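Histone-lysine N-methyltransferase, H3 lysine-9 specific SUVH4 (Arabidopsis thaliana, PDB 4QEO) methylates a specific lysine in the tail of histone H3, a repressive chromatin mark, and binds methylated DNA, linking DNA methylation to histone methylation. Local coordinates at residues Lys39-Thr42 with Glu43-Ala47. Residues are numbered along the deposited sequence; the frame is centred on the assembly and turned at random.
Sequences KGVT and EMIKA. With nucleotides of chain C.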
# COMPACT_ATOMS: atom_id res chain seq x y z
N LYS A 39 -8.69 -3.37 16.41
CA LYS A 39 -10.13 -3.28 16.17
C LYS A 39 -10.47 -3.66 14.75
O LYS A 39 -11.49 -4.32 14.49
CB LYS A 39 -10.67 -1.86 16.47
CG LYS A 39 -10.46 -1.39 17.92
CD LYS A 39 -11.43 -2.01 18.90
CE LYS A 39 -11.35 -1.31 20.26
NZ LYS A 39 -9.97 -1.42 20.84
N GLY A 40 -9.60 -3.27 13.81
CA GLY A 40 -9.81 -3.63 12.41
C GLY A 40 -9.83 -5.13 12.21
O GLY A 40 -10.65 -5.67 11.44
N VAL A 41 -8.91 -5.81 12.89
CA VAL A 41 -8.83 -7.26 12.81
C VAL A 41 -10.10 -7.87 13.40
O VAL A 41 -10.70 -8.76 12.81
CB VAL A 41 -7.60 -7.83 13.57
CG1 VAL A 41 -7.65 -9.35 13.57
CG2 VAL A 41 -6.29 -7.33 12.96
N THR A 42 -10.50 -7.37 14.56
CA THR A 42 -11.75 -7.82 15.16
C THR A 42 -12.94 -7.69 14.19
O THR A 42 -13.75 -8.62 14.07
CB THR A 42 -12.06 -7.04 16.44
OG1 THR A 42 -10.92 -7.12 17.31
CG2 THR A 42 -13.29 -7.63 17.14
N GLU A 43 -13.02 -6.57 13.48
CA GLU A 43 -14.04 -6.42 12.43
C GLU A 43 -13.92 -7.50 11.36
O GLU A 43 -14.93 -8.06 10.92
CB GLU A 43 -13.97 -5.03 11.77
CG GLU A 43 -14.28 -3.88 12.69
CD GLU A 43 -15.66 -3.98 13.30
OE1 GLU A 43 -16.66 -4.11 12.57
OE2 GLU A 43 -15.73 -3.94 14.54
N MET A 44 -12.69 -7.81 10.96
CA MET A 44 -12.46 -8.82 9.92
C MET A 44 -12.92 -10.20 10.41
O MET A 44 -13.49 -10.98 9.64
CB MET A 44 -10.98 -8.89 9.53
CG MET A 44 -10.42 -7.60 8.91
SD MET A 44 -10.89 -7.36 7.20
CE MET A 44 -9.87 -8.63 6.42
N ILE A 45 -12.67 -10.50 11.68
CA ILE A 45 -13.08 -11.78 12.25
C ILE A 45 -14.60 -11.84 12.31
O ILE A 45 -15.20 -12.85 11.94
CB ILE A 45 -12.47 -12.00 13.65
CG1 ILE A 45 -10.94 -12.06 13.56
CG2 ILE A 45 -13.00 -13.28 14.29
CD1 ILE A 45 -10.22 -12.07 14.92
N LYS A 46 -15.22 -10.76 12.76
CA LYS A 46 -16.67 -10.67 12.79
C LYS A 46 -17.27 -10.97 11.41
O LYS A 46 -18.23 -11.72 11.29
CB LYS A 46 -17.10 -9.28 13.22
CG LYS A 46 -17.50 -9.17 14.67
CD LYS A 46 -18.23 -7.87 14.93
CE LYS A 46 -17.37 -6.68 14.50
NZ LYS A 46 -17.45 -5.53 15.43
N ALA A 47 -16.70 -10.37 10.38
CA ALA A 47 -17.19 -10.54 9.02
C ALA A 47 -16.77 -11.83 8.33
O ALA A 47 -17.05 -12.02 7.15
CB ALA A 47 -16.77 -9.35 8.18
P DG C 9 -10.23 -10.51 19.12
OP1 DG C 9 -9.96 -9.53 18.11
OP2 DG C 9 -11.58 -10.69 19.57
O5' DG C 9 -9.76 -11.93 18.60
C5' DG C 9 -8.38 -12.17 18.26
C4' DG C 9 -7.86 -13.42 18.92
O4' DG C 9 -7.41 -13.12 20.26
C3' DG C 9 -8.89 -14.53 19.07
O3' DG C 9 -8.34 -15.75 18.58
C2' DG C 9 -9.22 -14.53 20.55
C1' DG C 9 -7.90 -14.12 21.13
N9 DG C 9 -7.88 -13.58 22.49
C8 DG C 9 -8.84 -12.85 23.13
N7 DG C 9 -8.50 -12.49 24.33
C5 DG C 9 -7.23 -13.03 24.50
C6 DG C 9 -6.36 -12.98 25.61
O6 DG C 9 -6.51 -12.42 26.69
N1 DG C 9 -5.18 -13.67 25.36
C2 DG C 9 -4.88 -14.32 24.20
N2 DG C 9 -3.69 -14.91 24.14
N3 DG C 9 -5.68 -14.37 23.15
C4 DG C 9 -6.84 -13.71 23.38
P DA C 8 -8.88 -4.75 22.09
OP1 DA C 8 -9.56 -4.28 20.93
OP2 DA C 8 -9.47 -4.60 23.38
O5' DA C 8 -8.61 -6.29 21.88
C5' DA C 8 -8.11 -6.80 20.65
C4' DA C 8 -8.04 -8.31 20.68
O4' DA C 8 -7.12 -8.73 21.71
C3' DA C 8 -9.36 -8.99 21.01
O3' DA C 8 -9.37 -10.24 20.36
C2' DA C 8 -9.27 -9.15 22.51
C1' DA C 8 -7.81 -9.50 22.67
N9 DA C 8 -7.20 -9.23 23.97
C8 DA C 8 -7.70 -8.51 25.02
N7 DA C 8 -6.89 -8.46 26.05
C5 DA C 8 -5.80 -9.21 25.65
C6 DA C 8 -4.60 -9.54 26.30
N6 DA C 8 -4.28 -9.15 27.52
N1 DA C 8 -3.71 -10.30 25.62
C2 DA C 8 -4.03 -10.70 24.39
N3 DA C 8 -5.13 -10.46 23.68
C4 DA C 8 -5.98 -9.69 24.37
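Ile45 lays its CD1 obliquely over CG1 of Val41, 4.0 Å away and one turn back along helix 36-46. The same methyl reaches the DNA backbone, with Ile45 CD1 3.7 Å from O5' of DG9 of chain C, so this apolar pair ends against the sugar-phosphate chain. Beside it, Thr42 OG1 sits 2.7 Å from OP1 of DG9 of chain C. With chi1 at -53°, the hydroxyl lies next to its own backbone N, where it is close to Leu38 O as well as the phosphate oxygen. Lys39, a turn earlier, bends at chi2 and chi4 to bring NZ within 2.9 Å of OP1 of DA8 of chain C, and that ammonium is also hydrogen-bonded to Ser34 O. An alanine in place of Lys39 would probably leave that phosphate without this positive mate and Ser34 O without its ammonium donor. Regular i to i+4 bonds stiffen the turn that presents these groups; Lys46 N meets Thr42 O at 2.9 Å, nearly straight at 168°. Farther round, Lys46 NZ approaches Glu43 OE2 from above the carboxylate plane in a salt bridge. Met44 instead packs on Cys17 and Val41 on Phe21, so this side of the helix faces helices 10-30 and 72-78. One turn thus joins an apolar side facing the fold to a lysine and a hydroxyl that meet consecutive phosphates, with a methyl against the adjoining sugar-phosphate link; touching only backbone atoms of both nucleotides, these contacts are consistent with grip on the strand rather than reading of these bases.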